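PDB 4K7C: aminopeptidase C from Lactobacillus rhamnosus, which probably acts as a cysteine aminopeptidase of the papain-like C1 family, removing residues from the amino ends of peptides. Local coordinates for residues W255-P267 / V408-A420. Residues are numbered along the deposited sequence; the frame is centred on the assembly and turned at random.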
ATOM      1  N   TRP A 255     -14.434 -43.661   6.818  1.00 22.27           N
ATOM      2  CA  TRP A 255     -13.251 -44.495   6.742  1.00 21.21           C
ATOM      3  C   TRP A 255     -13.045 -45.340   7.988  1.00 22.72           C
ATOM      4  O   TRP A 255     -13.523 -45.002   9.043  1.00 25.16           O
ATOM      5  CB  TRP A 255     -12.013 -43.611   6.558  1.00 21.74           C
ATOM      6  CG  TRP A 255     -12.006 -42.794   5.376  1.00 21.27           C
ATOM      7  CD1 TRP A 255     -12.917 -42.747   4.407  1.00 22.51           C
ATOM      8  CD2 TRP A 255     -10.975 -41.847   5.006  1.00 24.13           C
ATOM      9  NE1 TRP A 255     -12.544 -41.852   3.432  1.00 23.90           N
ATOM     10  CE2 TRP A 255     -11.354 -41.278   3.797  1.00 26.64           C
ATOM     11  CE3 TRP A 255      -9.785 -41.459   5.593  1.00 27.47           C
ATOM     12  CZ2 TRP A 255     -10.574 -40.289   3.138  1.00 26.27           C
ATOM     13  CZ3 TRP A 255      -8.998 -40.479   4.939  1.00 24.72           C
ATOM     14  CH2 TRP A 255      -9.408 -39.936   3.714  1.00 26.40           C
ATOM     15  N   ASN A 256     -12.392 -46.483   7.770  1.00 22.49           N
ATOM     16  CA  ASN A 256     -11.811 -47.264   8.820  1.00 23.23           C
ATOM     17  C   ASN A 256     -10.352 -46.907   8.765  1.00 21.17           C
ATOM     18  O   ASN A 256      -9.631 -47.293   7.808  1.00 20.03           O
ATOM     19  CB  ASN A 256     -12.048 -48.747   8.603  1.00 24.18           C
ATOM     20  CG  ASN A 256     -11.371 -49.574   9.641  1.00 25.53           C
ATOM     21  OD1 ASN A 256     -10.713 -49.080  10.559  1.00 33.13           O
ATOM     22  ND2 ASN A 256     -11.519 -50.867   9.509  1.00 28.66           N
ATOM     23  N   LEU A 257      -9.949 -46.221   9.829  1.00 25.17           N
ATOM     24  CA  LEU A 257      -8.634 -45.627   9.944  1.00 23.81           C
ATOM     25  C   LEU A 257      -7.563 -46.701  10.060  1.00 24.88           C
ATOM     26  O   LEU A 257      -6.396 -46.459   9.704  1.00 22.38           O
ATOM     27  CB  LEU A 257      -8.570 -44.586  11.045  1.00 26.57           C
ATOM     28  CG  LEU A 257      -9.370 -43.320  10.661  1.00 26.97           C
ATOM     29  CD1 LEU A 257      -9.485 -42.425  11.876  1.00 29.35           C
ATOM     30  CD2 LEU A 257      -8.855 -42.543   9.457  1.00 29.49           C
ATOM     31  N   ASP A 258      -7.966 -47.922  10.397  1.00 23.21           N
ATOM     32  CA  ASP A 258      -7.045 -49.017  10.255  1.00 24.75           C
ATOM     33  C   ASP A 258      -6.568 -49.382   8.867  1.00 25.25           C
ATOM     34  O   ASP A 258      -5.612 -50.184   8.768  1.00 22.42           O
ATOM     35  CB  ASP A 258      -7.671 -50.336  10.847  1.00 26.75           C
ATOM     36  CG  ASP A 258      -7.461 -50.472  12.308  1.00 35.75           C
ATOM     37  OD1 ASP A 258      -6.368 -50.123  12.817  1.00 36.31           O
ATOM     38  OD2 ASP A 258      -8.410 -50.987  12.976  1.00 45.46           O
ATOM     39  N   ASP A 259      -7.298 -48.954   7.834  1.00 20.26           N
ATOM     40  CA  ASP A 259      -7.069 -49.352   6.492  1.00 22.50           C
ATOM     41  C   ASP A 259      -5.788 -48.673   5.950  1.00 21.40           C
ATOM     42  O   ASP A 259      -5.441 -49.011   4.847  1.00 24.47           O
ATOM     43  CB  ASP A 259      -8.214 -48.882   5.583  1.00 24.57           C
ATOM     44  CG  ASP A 259      -9.502 -49.692   5.754  1.00 26.12           C
ATOM     45  OD1 ASP A 259      -9.446 -50.672   6.479  1.00 26.13           O
ATOM     46  OD2 ASP A 259     -10.501 -49.301   5.097  1.00 30.47           O
ATOM     47  N   TYR A 260      -5.135 -47.774   6.724  1.00 20.80           N
ATOM     48  CA  TYR A 260      -4.044 -46.852   6.159  1.00 21.12           C
ATOM     49  C   TYR A 260      -2.716 -47.175   6.756  1.00 19.11           C
ATOM     50  O   TYR A 260      -2.615 -47.377   7.943  1.00 20.52           O
ATOM     51  CB  TYR A 260      -4.395 -45.331   6.337  1.00 21.65           C
ATOM     52  CG  TYR A 260      -5.728 -45.049   5.667  1.00 21.94           C
ATOM     53  CD1 TYR A 260      -5.838 -44.983   4.313  1.00 25.02           C
ATOM     54  CD2 TYR A 260      -6.899 -44.998   6.408  1.00 24.81           C
ATOM     55  CE1 TYR A 260      -7.065 -44.822   3.686  1.00 26.51           C
ATOM     56  CE2 TYR A 260      -8.151 -44.830   5.788  1.00 26.39           C
ATOM     57  CZ  TYR A 260      -8.216 -44.760   4.453  1.00 27.75           C
ATOM     58  OH  TYR A 260      -9.401 -44.629   3.838  1.00 31.69           O
ATOM     59  N   GLN A 261      -1.692 -47.197   5.931  1.00 20.14           N
ATOM     60  CA  GLN A 261      -0.354 -47.442   6.410  1.00 19.83           C
ATOM     61  C   GLN A 261       0.589 -46.266   6.004  1.00 18.40           C
ATOM     62  O   GLN A 261       0.686 -45.915   4.844  1.00 20.29           O
ATOM     63  CB  GLN A 261       0.141 -48.748   5.855  1.00 19.52           C
ATOM     64  CG  GLN A 261       1.535 -49.160   6.272  1.00 20.16           C
ATOM     65  CD  GLN A 261       1.649 -49.334   7.743  1.00 21.80           C
ATOM     66  OE1 GLN A 261       0.899 -50.128   8.358  1.00 22.89           O
ATOM     67  NE2 GLN A 261       2.584 -48.676   8.331  1.00 19.73           N
ATOM     68  N   SER A 262       1.310 -45.800   6.994  1.00 19.12           N
ATOM     69  CA  SER A 262       2.406 -44.869   6.808  1.00 19.07           C
ATOM     70  C   SER A 262       3.566 -45.642   6.230  1.00 19.73           C
ATOM     71  O   SER A 262       4.015 -46.612   6.824  1.00 20.57           O
ATOM     72  CB  SER A 262       2.774 -44.182   8.086  1.00 23.26           C
ATOM     73  OG  SER A 262       3.936 -43.359   7.862  1.00 23.07           O
ATOM     74  N   ILE A 263       4.016 -45.200   5.078  1.00 18.65           N
ATOM     75  CA  ILE A 263       5.173 -45.774   4.369  1.00 20.76           C
ATOM     76  C   ILE A 263       6.263 -44.737   4.330  1.00 21.65           C
ATOM     77  O   ILE A 263       5.964 -43.557   4.020  1.00 19.10           O
ATOM     78  CB  ILE A 263       4.703 -46.222   2.998  1.00 24.29           C
ATOM     79  CG1 ILE A 263       3.685 -47.400   3.237  1.00 29.37           C
ATOM     80  CG2 ILE A 263       5.854 -46.739   2.178  1.00 20.95           C
ATOM     81  CD1 ILE A 263       3.000 -47.828   2.022  1.00 34.31           C
ATOM     82  N   ILE A 264       7.491 -45.156   4.663  1.00 18.17           N
ATOM     83  CA  ILE A 264       8.649 -44.224   4.584  1.00 19.68           C
ATOM     84  C   ILE A 264       9.654 -44.748   3.606  1.00 19.99           C
ATOM     85  O   ILE A 264       9.597 -45.928   3.230  1.00 17.40           O
ATOM     86  CB  ILE A 264       9.287 -43.932   5.952  1.00 20.34           C
ATOM     87  CG1 ILE A 264       9.892 -45.173   6.631  1.00 20.65           C
ATOM     88  CG2 ILE A 264       8.288 -43.239   6.819  1.00 22.47           C
ATOM     89  CD1 ILE A 264      10.656 -44.951   7.925  1.00 21.46           C
ATOM     90  N   ASN A 265      10.577 -43.861   3.174  1.00 18.52           N
ATOM     91  CA  ASN A 265      11.733 -44.251   2.393  1.00 20.19           C
ATOM     92  C   ASN A 265      12.908 -43.558   3.044  1.00 19.61           C
ATOM     93  O   ASN A 265      13.166 -42.367   2.772  1.00 22.33           O
ATOM     94  CB  ASN A 265      11.616 -43.825   0.949  1.00 22.54           C
ATOM     95  CG  ASN A 265      12.840 -44.128   0.177  1.00 21.17           C
ATOM     96  OD1 ASN A 265      13.497 -43.248  -0.374  1.00 21.68           O
ATOM     97  ND2 ASN A 265      13.173 -45.438   0.104  1.00 20.21           N
ATOM     98  N   ALA A 266      13.575 -44.268   3.943  1.00 18.55           N
ATOM     99  CA  ALA A 266      14.689 -43.767   4.662  1.00 20.63           C
ATOM    100  C   ALA A 266      15.861 -44.780   4.420  1.00 20.39           C
ATOM    101  O   ALA A 266      15.933 -45.838   5.079  1.00 23.79           O
ATOM    102  CB  ALA A 266      14.316 -43.632   6.074  1.00 18.71           C
ATOM    103  N   PRO A 267      16.688 -44.524   3.406  1.00 22.36           N
ATOM    104  CA  PRO A 267      17.591 -45.537   2.895  1.00 22.21           C
ATOM    105  C   PRO A 267      18.913 -45.619   3.689  1.00 20.54           C
ATOM    106  O   PRO A 267      20.000 -45.619   3.124  1.00 22.42           O
ATOM    107  CB  PRO A 267      17.826 -45.101   1.474  1.00 24.13           C
ATOM    108  CG  PRO A 267      17.733 -43.579   1.543  1.00 22.56           C
ATOM    109  CD  PRO A 267      16.567 -43.365   2.472  1.00 22.53           C
ATOM    110  N   VAL A 408      11.110 -36.567  -0.811  1.00 17.42           N
ATOM    111  CA  VAL A 408       9.915 -37.168  -0.190  1.00 16.53           C
ATOM    112  C   VAL A 408      10.320 -38.368   0.679  1.00 18.63           C
ATOM    113  O   VAL A 408      11.029 -39.293   0.177  1.00 20.66           O
ATOM    114  CB  VAL A 408       8.936 -37.627  -1.226  1.00 15.52           C
ATOM    115  CG1 VAL A 408       7.706 -38.440  -0.614  1.00 16.03           C
ATOM    116  CG2 VAL A 408       8.434 -36.456  -2.040  1.00 15.90           C
ATOM    117  N   TYR A 409       9.863 -38.349   1.931  1.00 16.80           N
ATOM    118  CA  TYR A 409      10.179 -39.366   2.899  1.00 19.76           C
ATOM    119  C   TYR A 409       9.001 -40.237   3.343  1.00 21.02           C
ATOM    120  O   TYR A 409       9.273 -41.319   3.849  1.00 19.75           O
ATOM    121  CB  TYR A 409      10.799 -38.801   4.126  1.00 18.59           C
ATOM    122  CG  TYR A 409      12.099 -38.006   3.856  1.00 20.06           C
ATOM    123  CD1 TYR A 409      13.271 -38.658   3.691  1.00 19.76           C
ATOM    124  CD2 TYR A 409      12.105 -36.605   3.821  1.00 20.12           C
ATOM    125  CE1 TYR A 409      14.464 -38.010   3.408  1.00 20.81           C
ATOM    126  CE2 TYR A 409      13.327 -35.935   3.604  1.00 20.53           C
ATOM    127  CZ  TYR A 409      14.504 -36.644   3.409  1.00 21.78           C
ATOM    128  OH  TYR A 409      15.695 -35.987   3.180  1.00 24.14           O
ATOM    129  N   GLN A 410       7.766 -39.796   3.106  0.50 19.70           N
ATOM    130  CA  GLN A 410       6.605 -40.526   3.593  0.50 19.53           C
ATOM    131  C   GLN A 410       5.406 -40.372   2.689  0.50 19.83           C
ATOM    132  O   GLN A 410       5.179 -39.292   2.143  0.50 18.57           O
ATOM    133  CB  GLN A 410       6.192 -39.952   4.924  0.50 18.70           C
ATOM    134  CG  GLN A 410       7.176 -40.043   6.041  0.50 19.50           C
ATOM    135  CD  GLN A 410       6.522 -39.540   7.289  0.50 18.56           C
ATOM    136  OE1 GLN A 410       7.102 -39.537   8.406  0.50 19.15           O
ATOM    137  NE2 GLN A 410       5.304 -39.063   7.102  0.50 16.40           N
ATOM    138  N   VAL A 411       4.662 -41.471   2.516  1.00 18.95           N
ATOM    139  CA  VAL A 411       3.355 -41.440   1.859  1.00 18.22           C
ATOM    140  C   VAL A 411       2.429 -42.340   2.737  1.00 22.01           C
ATOM    141  O   VAL A 411       2.930 -43.206   3.456  1.00 20.61           O
ATOM    142  CB  VAL A 411       3.296 -41.986   0.427  1.00 20.46           C
ATOM    143  CG1 VAL A 411       3.869 -40.977  -0.562  1.00 22.75           C
ATOM    144  CG2 VAL A 411       4.020 -43.317   0.297  1.00 21.65           C
ATOM    145  N   VAL A 412       1.156 -41.995   2.775  1.00 18.26           N
ATOM    146  CA  VAL A 412       0.171 -42.804   3.441  1.00 18.89           C
ATOM    147  C   VAL A 412      -0.653 -43.511   2.384  1.00 19.35           C
ATOM    148  O   VAL A 412      -1.320 -42.901   1.531  1.00 16.59           O
ATOM    149  CB  VAL A 412      -0.692 -42.004   4.423  1.00 20.46           C
ATOM    150  CG1 VAL A 412      -1.767 -42.863   5.047  1.00 18.68           C
ATOM    151  CG2 VAL A 412       0.140 -41.389   5.505  1.00 21.08           C
ATOM    152  N   ILE A 413      -0.579 -44.858   2.397  1.00 17.92           N
ATOM    153  CA  ILE A 413      -1.226 -45.704   1.400  1.00 20.32           C
ATOM    154  C   ILE A 413      -2.307 -46.647   2.013  1.00 20.94           C
ATOM    155  O   ILE A 413      -2.052 -47.161   3.105  1.00 19.59           O
ATOM    156  CB  ILE A 413      -0.155 -46.530   0.674  1.00 21.29           C
ATOM    157  CG1 ILE A 413       0.860 -45.542  -0.045  1.00 19.86           C
ATOM    158  CG2 ILE A 413      -0.762 -47.453  -0.316  1.00 21.85           C
ATOM    159  CD1 ILE A 413       0.277 -44.783  -1.179  1.00 20.60           C
ATOM    160  N   SER A 414      -3.444 -46.823   1.326  1.00 22.20           N
ATOM    161  CA  SER A 414      -4.435 -47.844   1.755  1.00 23.59           C
ATOM    162  C   SER A 414      -3.822 -49.211   1.581  1.00 18.98           C
ATOM    163  O   SER A 414      -3.263 -49.539   0.538  1.00 19.09           O
ATOM    164  CB  SER A 414      -5.788 -47.839   1.075  1.00 24.96           C
ATOM    165  OG  SER A 414      -6.295 -46.576   0.896  1.00 32.97           O
ATOM    166  N   LYS A 415      -3.886 -49.953   2.671  1.00 22.60           N
ATOM    167  CA  LYS A 415      -3.321 -51.301   2.804  1.00 23.05           C
ATOM    168  C   LYS A 415      -3.707 -52.247   1.652  1.00 24.77           C
ATOM    169  O   LYS A 415      -2.914 -53.129   1.262  1.00 24.66           O
ATOM    170  CB  LYS A 415      -3.684 -51.878   4.178  1.00 24.18           C
ATOM    171  CG  LYS A 415      -2.877 -51.336   5.345  1.00 23.95           C
ATOM    172  CD  LYS A 415      -3.432 -51.868   6.683  1.00 22.80           C
ATOM    173  CE  LYS A 415      -2.719 -51.272   7.802  1.00 24.44           C
ATOM    174  NZ  LYS A 415      -3.289 -51.657   9.115  1.00 25.12           N
ATOM    175  N   LYS A 416      -4.912 -52.062   1.117  1.00 24.93           N
ATOM    176  CA  LYS A 416      -5.362 -52.890   0.034  1.00 27.15           C
ATOM    177  C   LYS A 416      -4.520 -52.798  -1.256  1.00 30.78           C
ATOM    178  O   LYS A 416      -4.645 -53.629  -2.126  1.00 27.81           O
ATOM    179  CB  LYS A 416      -6.778 -52.536  -0.324  1.00 29.39           C
ATOM    180  CG  LYS A 416      -6.950 -51.171  -0.924  1.00 32.27           C
ATOM    181  CD  LYS A 416      -8.424 -50.854  -0.924  1.00 36.00           C
ATOM    182  CE  LYS A 416      -8.715 -49.617  -1.696  1.00 42.28           C
ATOM    183  NZ  LYS A 416     -10.195 -49.640  -1.961  1.00 50.37           N
ATOM    184  N   TYR A 417      -3.696 -51.742  -1.393  1.00 25.65           N
ATOM    185  CA  TYR A 417      -2.842 -51.596  -2.570  1.00 24.10           C
ATOM    186  C   TYR A 417      -1.539 -52.299  -2.352  1.00 25.81           C
ATOM    187  O   TYR A 417      -0.771 -52.421  -3.292  1.00 31.92           O
ATOM    188  CB  TYR A 417      -2.563 -50.092  -2.818  1.00 23.75           C
ATOM    189  CG  TYR A 417      -3.774 -49.337  -3.146  1.00 24.94           C
ATOM    190  CD1 TYR A 417      -4.593 -49.719  -4.244  1.00 32.65           C
ATOM    191  CD2 TYR A 417      -4.141 -48.241  -2.401  1.00 25.54           C
ATOM    192  CE1 TYR A 417      -5.739 -49.016  -4.550  1.00 31.77           C
ATOM    193  CE2 TYR A 417      -5.288 -47.544  -2.677  1.00 24.41           C
ATOM    194  CZ  TYR A 417      -6.080 -47.931  -3.747  1.00 32.05           C
ATOM    195  OH  TYR A 417      -7.229 -47.256  -4.017  1.00 35.85           O
ATOM    196  N   LEU A 418      -1.281 -52.751  -1.111  1.00 27.66           N
ATOM    197  CA  LEU A 418      -0.025 -53.407  -0.747  1.00 28.91           C
ATOM    198  C   LEU A 418      -0.026 -54.909  -1.123  1.00 32.38           C
ATOM    199  O   LEU A 418      -0.996 -55.573  -0.887  1.00 30.01           O
ATOM    200  CB  LEU A 418       0.190 -53.342   0.742  1.00 29.97           C
ATOM    201  CG  LEU A 418       0.453 -52.029   1.468  1.00 31.36           C
ATOM    202  CD1 LEU A 418       0.814 -52.255   2.943  1.00 31.65           C
ATOM    203  CD2 LEU A 418       1.618 -51.403   0.796  1.00 31.19           C
ATOM    204  N   PRO A 419       1.122 -55.441  -1.601  1.00 30.76           N
ATOM    205  CA  PRO A 419       1.298 -56.872  -1.816  1.00 31.06           C
ATOM    206  C   PRO A 419       1.073 -57.610  -0.518  1.00 29.76           C
ATOM    207  O   PRO A 419       1.310 -57.084   0.574  1.00 29.54           O
ATOM    208  CB  PRO A 419       2.784 -56.984  -2.232  1.00 32.99           C
ATOM    209  CG  PRO A 419       3.110 -55.657  -2.820  1.00 33.15           C
ATOM    210  CD  PRO A 419       2.354 -54.690  -1.952  1.00 31.29           C
ATOM    211  N   ALA A 420       0.605 -58.850  -0.621  1.00 30.22           N
ATOM    212  CA  ALA A 420       0.344 -59.646   0.571  1.00 29.88           C
ATOM    213  C   ALA A 420       1.515 -59.734   1.524  1.00 28.13           C
ATOM    214  O   ALA A 420       1.349 -59.700   2.739  1.00 29.40           O
ATOM    215  CB  ALA A 420      -0.064 -61.078   0.133  1.00 33.20           C
TER
HETATM  216  O   HOH W   1      -3.808 -50.120  12.169  1.00 34.75           O
HETATM  217  O   HOH W   2      -7.117 -50.693   2.750  1.00 26.53           O
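Asp259 O takes two hydrogen bonds: one from Lys415 N at 2.8 Å, nearly straight (171° at the hydrogen), and a longer one from a water that also accepts a hydrogen bond from Lys416 N. The next carbonyl back, Asp258 O, goes to the same lysine. Lys415 CG lies beside its own backbone N (chi1 -77°) and the rest of the chain is fully extended, which carries NZ past the Asp259 carbonyl to meet Asp258 O at 2.8 Å, almost head-on to the C=O. The carboxylate of Asp258 instead pairs with Arg289 and reaches NZ weakly through a water. A leucine in its place would probably leave the Asp258 carbonyl without its ammonium partner and remove the side-chain tie between the 3-10 turn 257-259 and the end of strand 408-414.

From here the strands 260-264 and 408-414 run antiparallel. Gln261 and Ile413 bond in both directions, and so do Ile263 and Val411; the ladder closes with Asn265 N on Tyr409 O at 2.9 Å. Ile263 lays CD1 obliquely across Ile413, 3.7 Å from Ile413 CB, and also touches Leu418 CD2; Phe301 and Leu304 of helix 298-310 meet the same side chain. The other face carries Tyr260, Ser262, Ile264, Gln410, Val412 and Ser414. There Ile264 CG2 packs against Gln410 CG at 3.5 Å, the two side chains lying alongside, while Tyr260 CB rests on Val412 CG1. Strand 293-295 pairs with 260-264 and strand 315-319 with 408-414, where Tyr409 and Gln410 form a classic beta bulge opposite Gly318. The arrangement is an antiparallel ladder in the interior of a beta-sheet, within the papain-like peptidase fold.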